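Local coordinates for hypothetical protein HI1011 (Haemophilus influenzae, PDB 1YZY) that catalyses the ATP-dependent phosphorylation of 3-oxo-tetronate to 3-oxo-tetronate 4-phosphate, at residues M258-K269 with K395-E406. Numbering follows the deposited sequence.
Sequences MTNKQVEKYREK and KSGNFGKEDFFE
Q262 plugs its amide into the loop that follows K395, using both ends. Q262 OE1 takes K395 NZ at 2.7 Å, in the carbonyl plane and on a lone pair, while Q262 NE2 gives a nearly straight bond (163°) to K401 O at 3.0 Å and a weak one to F399 O. Held this way, the buried amide has its flip fixed. K401 O also accepts F404 N, from the opposite face of its plane, closing the K401-F404 type I turn. The K395 chain, bent from chi2 to chi4, brings K395 NZ to T259 OG1 (2.9 Å) and S396 O as well, three oxygens in all. M258 leaves its helix with chi1 at 180° and then bends at chi2 and chi3, which brings CG and SD alongside G400 O. One helical turn beyond Q262, the Y266 ring takes F405 CB over one face, 3.6 Å from its centroid, the two rings inclined at 56°; Y266 OH is anchored by A303 O. At the outer end E406 OE2 bridges K265 NZ (3.5 Å) and, more distantly, K269 NZ. The contact packs helix 257-266 against loop 396-403 and the first turn of helix 404-410 in the nucleotide-binding domain; it includes G397 and adjoins S254, both probably ATP-binding.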
loop_
_atom_site.group_PDB
_atom_site.type_symbol
_atom_site.label_atom_id
_atom_site.label_comp_id
_atom_site.label_asym_id
_atom_site.label_seq_id
_atom_site.Cartn_x
_atom_site.Cartn_y
_atom_site.Cartn_z
ATOM N N MET A 258 -12.855 -13.166 -10.134
ATOM C CA MET A 258 -12.860 -11.855 -10.780
ATOM C C MET A 258 -11.915 -11.763 -11.977
ATOM O O MET A 258 -12.265 -11.180 -13.006
ATOM C CB MET A 258 -12.546 -10.750 -9.767
ATOM C CG MET A 258 -12.525 -9.355 -10.371
ATOM S SD MET A 258 -13.879 -9.096 -11.535
ATOM C CE MET A 258 -15.231 -8.803 -10.432
ATOM N N THR A 259 -10.732 -12.357 -11.848
ATOM C CA THR A 259 -9.754 -12.332 -12.929
ATOM C C THR A 259 -10.231 -13.144 -14.138
ATOM O O THR A 259 -10.070 -12.718 -15.285
ATOM C CB THR A 259 -8.376 -12.845 -12.457
ATOM O OG1 THR A 259 -7.924 -12.051 -11.352
ATOM C CG2 THR A 259 -7.354 -12.747 -13.586
ATOM N N ASN A 260 -10.825 -14.304 -13.879
ATOM C CA ASN A 260 -11.323 -15.156 -14.944
ATOM C C ASN A 260 -12.341 -14.427 -15.796
ATOM O O ASN A 260 -12.422 -14.649 -17.003
ATOM C CB ASN A 260 -11.948 -16.418 -14.376
ATOM C CG ASN A 260 -11.071 -17.623 -14.565
ATOM O OD1 ASN A 260 -11.122 -18.287 -15.604
ATOM N ND2 ASN A 260 -10.260 -17.923 -13.563
ATOM N N LYS A 261 -13.138 -13.578 -15.157
ATOM C CA LYS A 261 -14.148 -12.804 -15.861
ATOM C C LYS A 261 -13.505 -11.657 -16.631
ATOM O O LYS A 261 -13.951 -11.323 -17.728
ATOM C CB LYS A 261 -15.193 -12.265 -14.878
ATOM C CG LYS A 261 -16.059 -13.349 -14.248
ATOM C CD LYS A 261 -17.090 -12.769 -13.286
ATOM C CE LYS A 261 -16.416 -12.047 -12.127
ATOM N NZ LYS A 261 -17.390 -11.468 -11.167
ATOM N N GLN A 262 -12.484 -11.041 -16.039
ATOM C CA GLN A 262 -11.774 -9.926 -16.671
ATOM C C GLN A 262 -11.028 -10.397 -17.924
ATOM O O GLN A 262 -10.826 -9.627 -18.866
ATOM C CB GLN A 262 -10.796 -9.276 -15.679
ATOM C CG GLN A 262 -11.467 -8.585 -14.493
ATOM C CD GLN A 262 -10.480 -8.179 -13.410
ATOM O OE1 GLN A 262 -9.657 -8.977 -12.980
ATOM N NE2 GLN A 262 -10.553 -6.932 -12.978
ATOM N N VAL A 263 -10.579 -11.651 -17.899
ATOM C CA VAL A 263 -9.867 -12.263 -19.023
ATOM C C VAL A 263 -10.886 -12.644 -20.097
ATOM O O VAL A 263 -10.675 -12.416 -21.285
ATOM C CB VAL A 263 -9.088 -13.539 -18.570
ATOM C CG1 VAL A 263 -8.597 -14.328 -19.775
ATOM C CG2 VAL A 263 -7.907 -13.158 -17.679
ATOM N N GLU A 264 -11.984 -13.240 -19.651
ATOM C CA GLU A 264 -13.065 -13.672 -20.520
ATOM C C GLU A 264 -13.695 -12.482 -21.259
ATOM O O GLU A 264 -14.256 -12.639 -22.349
ATOM C CB GLU A 264 -14.120 -14.386 -19.673
ATOM C CG GLU A 264 -14.660 -15.675 -20.268
ATOM C CD GLU A 264 -15.769 -15.442 -21.277
ATOM O OE1 GLU A 264 -16.941 -15.339 -20.852
ATOM O OE2 GLU A 264 -15.475 -15.369 -22.491
ATOM N N LYS A 265 -13.609 -11.301 -20.658
ATOM C CA LYS A 265 -14.178 -10.093 -21.246
ATOM C C LYS A 265 -13.169 -9.380 -22.154
ATOM O O LYS A 265 -13.551 -8.720 -23.131
ATOM C CB LYS A 265 -14.659 -9.156 -20.128
ATOM C CG LYS A 265 -15.968 -8.415 -20.411
ATOM C CD LYS A 265 -15.738 -7.052 -21.051
ATOM C CE LYS A 265 -17.038 -6.255 -21.122
ATOM N NZ LYS A 265 -16.819 -4.840 -21.549
ATOM N N TYR A 266 -11.886 -9.529 -21.833
ATOM C CA TYR A 266 -10.822 -8.896 -22.598
ATOM C C TYR A 266 -10.378 -9.671 -23.848
ATOM O O TYR A 266 -10.011 -9.068 -24.851
ATOM C CB TYR A 266 -9.617 -8.623 -21.696
ATOM C CG TYR A 266 -8.575 -7.731 -22.335
ATOM C CD1 TYR A 266 -8.909 -6.453 -22.779
ATOM C CD2 TYR A 266 -7.256 -8.168 -22.505
ATOM C CE1 TYR A 266 -7.964 -5.634 -23.376
ATOM C CE2 TYR A 266 -6.300 -7.351 -23.103
ATOM C CZ TYR A 266 -6.667 -6.092 -23.534
ATOM O OH TYR A 266 -5.748 -5.278 -24.123
ATOM N N ARG A 267 -10.374 -11.000 -23.780
ATOM C CA ARG A 267 -9.965 -11.810 -24.924
ATOM C C ARG A 267 -10.891 -11.538 -26.110
ATOM O O ARG A 267 -10.628 -11.938 -27.246
ATOM C CB ARG A 267 -10.002 -13.293 -24.567
ATOM C CG ARG A 267 -11.393 -13.819 -24.319
ATOM C CD ARG A 267 -11.450 -15.310 -24.538
ATOM N NE ARG A 267 -10.633 -16.037 -23.576
ATOM C CZ ARG A 267 -10.451 -17.351 -23.604
ATOM N NH1 ARG A 267 -11.021 -18.082 -24.552
ATOM N NH2 ARG A 267 -9.720 -17.940 -22.667
ATOM N N GLU A 268 -12.009 -10.895 -25.810
ATOM C CA GLU A 268 -13.011 -10.527 -26.793
ATOM C C GLU A 268 -12.571 -9.236 -27.494
ATOM O O GLU A 268 -12.936 -8.988 -28.645
ATOM C CB GLU A 268 -14.341 -10.312 -26.058
ATOM C CG GLU A 268 -15.495 -9.786 -26.889
ATOM C CD GLU A 268 -16.607 -9.197 -26.027
ATOM O OE1 GLU A 268 -16.997 -9.837 -25.025
ATOM O OE2 GLU A 268 -17.081 -8.086 -26.345
ATOM N N LYS A 269 -11.775 -8.433 -26.794
ATOM C CA LYS A 269 -11.298 -7.148 -27.302
ATOM C C LYS A 269 -9.870 -7.086 -27.867
ATOM O O LYS A 269 -9.558 -6.162 -28.631
ATOM C CB LYS A 269 -11.418 -6.077 -26.204
ATOM C CG LYS A 269 -12.830 -5.777 -25.712
ATOM C CD LYS A 269 -13.671 -5.112 -26.790
ATOM C CE LYS A 269 -14.986 -4.599 -26.227
ATOM N NZ LYS A 269 -15.786 -5.671 -25.577
ATOM N N LYS A 395 -2.580 -5.620 -10.687
ATOM C CA LYS A 395 -3.910 -5.951 -10.195
ATOM C C LYS A 395 -4.002 -7.275 -9.439
ATOM O O LYS A 395 -3.984 -8.338 -10.055
ATOM C CB LYS A 395 -4.911 -5.978 -11.358
ATOM C CG LYS A 395 -6.371 -6.157 -10.919
ATOM C CD LYS A 395 -7.178 -6.964 -11.925
ATOM C CE LYS A 395 -6.864 -8.457 -11.848
ATOM N NZ LYS A 395 -7.840 -9.213 -11.019
ATOM N N SER A 396 -4.150 -7.212 -8.117
ATOM C CA SER A 396 -4.300 -8.435 -7.329
ATOM C C SER A 396 -5.630 -9.049 -7.830
ATOM O O SER A 396 -6.432 -8.397 -8.505
ATOM C CB SER A 396 -4.273 -8.147 -5.825
ATOM O OG SER A 396 -3.103 -8.691 -5.219
ATOM N N GLY A 397 -5.776 -10.340 -7.561
ATOM C CA GLY A 397 -6.907 -11.096 -8.104
ATOM C C GLY A 397 -8.317 -10.591 -7.825
ATOM O O GLY A 397 -9.222 -10.840 -8.618
ATOM N N ASN A 398 -8.529 -9.893 -6.715
ATOM C CA ASN A 398 -9.873 -9.431 -6.386
ATOM C C ASN A 398 -10.308 -8.047 -6.852
ATOM O O ASN A 398 -11.507 -7.784 -6.976
ATOM C CB ASN A 398 -10.107 -9.548 -4.881
ATOM C CG ASN A 398 -10.386 -10.969 -4.441
ATOM O OD1 ASN A 398 -10.893 -11.788 -5.213
ATOM N ND2 ASN A 398 -10.083 -11.264 -3.180
ATOM N N PHE A 399 -9.347 -7.158 -7.072
ATOM C CA PHE A 399 -9.644 -5.786 -7.477
ATOM C C PHE A 399 -10.120 -5.626 -8.916
ATOM O O PHE A 399 -10.024 -6.549 -9.723
ATOM C CB PHE A 399 -8.423 -4.895 -7.239
ATOM C CG PHE A 399 -7.828 -5.022 -5.860
ATOM C CD1 PHE A 399 -8.561 -5.563 -4.808
ATOM C CD2 PHE A 399 -6.526 -4.605 -5.619
ATOM C CE1 PHE A 399 -8.006 -5.689 -3.540
ATOM C CE2 PHE A 399 -5.960 -4.726 -4.353
ATOM C CZ PHE A 399 -6.704 -5.271 -3.311
ATOM N N GLY A 400 -10.622 -4.433 -9.222
ATOM C CA GLY A 400 -11.099 -4.121 -10.559
ATOM C C GLY A 400 -12.452 -4.674 -10.965
ATOM O O GLY A 400 -12.907 -5.700 -10.457
ATOM N N LYS A 401 -13.135 -3.941 -11.838
ATOM C CA LYS A 401 -14.433 -4.376 -12.344
ATOM C C LYS A 401 -14.165 -5.309 -13.523
ATOM O O LYS A 401 -13.018 -5.481 -13.927
ATOM C CB LYS A 401 -15.277 -3.178 -12.797
ATOM C CG LYS A 401 -15.751 -2.263 -11.666
ATOM C CD LYS A 401 -16.532 -1.044 -12.182
ATOM C CE LYS A 401 -15.632 0.040 -12.799
ATOM N NZ LYS A 401 -14.954 -0.353 -14.078
ATOM N N GLU A 402 -15.221 -5.859 -14.111
ATOM C CA GLU A 402 -15.080 -6.783 -15.234
ATOM C C GLU A 402 -14.232 -6.279 -16.399
ATOM O O GLU A 402 -13.429 -7.025 -16.961
ATOM C CB GLU A 402 -16.452 -7.172 -15.770
ATOM C CG GLU A 402 -17.315 -7.928 -14.794
ATOM C CD GLU A 402 -18.709 -8.145 -15.334
ATOM O OE1 GLU A 402 -19.638 -7.445 -14.871
ATOM O OE2 GLU A 402 -18.871 -9.001 -16.232
ATOM N N ASP A 403 -14.455 -5.031 -16.793
ATOM C CA ASP A 403 -13.728 -4.439 -17.908
ATOM C C ASP A 403 -12.377 -3.831 -17.525
ATOM O O ASP A 403 -11.899 -2.915 -18.196
ATOM C CB ASP A 403 -14.608 -3.382 -18.590
ATOM C CG ASP A 403 -14.791 -2.120 -17.747
ATOM O OD1 ASP A 403 -14.998 -1.047 -18.355
ATOM O OD2 ASP A 403 -14.724 -2.186 -16.497
ATOM N N PHE A 404 -11.753 -4.352 -16.474
ATOM C CA PHE A 404 -10.476 -3.821 -16.021
ATOM C C PHE A 404 -9.354 -3.683 -17.057
ATOM O O PHE A 404 -8.760 -2.609 -17.183
ATOM C CB PHE A 404 -9.949 -4.605 -14.819
ATOM C CG PHE A 404 -8.568 -4.190 -14.401
ATOM C CD1 PHE A 404 -8.357 -2.964 -13.774
ATOM C CD2 PHE A 404 -7.464 -4.979 -14.717
ATOM C CE1 PHE A 404 -7.065 -2.525 -13.474
ATOM C CE2 PHE A 404 -6.169 -4.547 -14.422
ATOM C CZ PHE A 404 -5.970 -3.317 -13.801
ATOM N N PHE A 405 -9.029 -4.757 -17.771
ATOM C CA PHE A 405 -7.931 -4.676 -18.740
ATOM C C PHE A 405 -8.018 -3.573 -19.773
ATOM O O PHE A 405 -7.061 -2.810 -19.925
ATOM C CB PHE A 405 -7.659 -6.024 -19.399
ATOM C CG PHE A 405 -7.156 -7.057 -18.442
ATOM C CD1 PHE A 405 -6.131 -6.750 -17.554
ATOM C CD2 PHE A 405 -7.741 -8.313 -18.385
ATOM C CE1 PHE A 405 -5.698 -7.675 -16.619
ATOM C CE2 PHE A 405 -7.317 -9.247 -17.456
ATOM C CZ PHE A 405 -6.292 -8.926 -16.567
ATOM N N GLU A 406 -9.147 -3.476 -20.475
ATOM C CA GLU A 406 -9.304 -2.419 -21.477
ATOM C C GLU A 406 -9.428 -1.039 -20.830
ATOM O O GLU A 406 -8.900 -0.052 -21.357
ATOM C CB GLU A 406 -10.487 -2.695 -22.412
ATOM C CG GLU A 406 -11.851 -2.755 -21.760
ATOM C CD GLU A 406 -12.972 -2.824 -22.792
ATOM O OE1 GLU A 406 -13.140 -1.850 -23.566
ATOM O OE2 GLU A 406 -13.678 -3.859 -22.839
#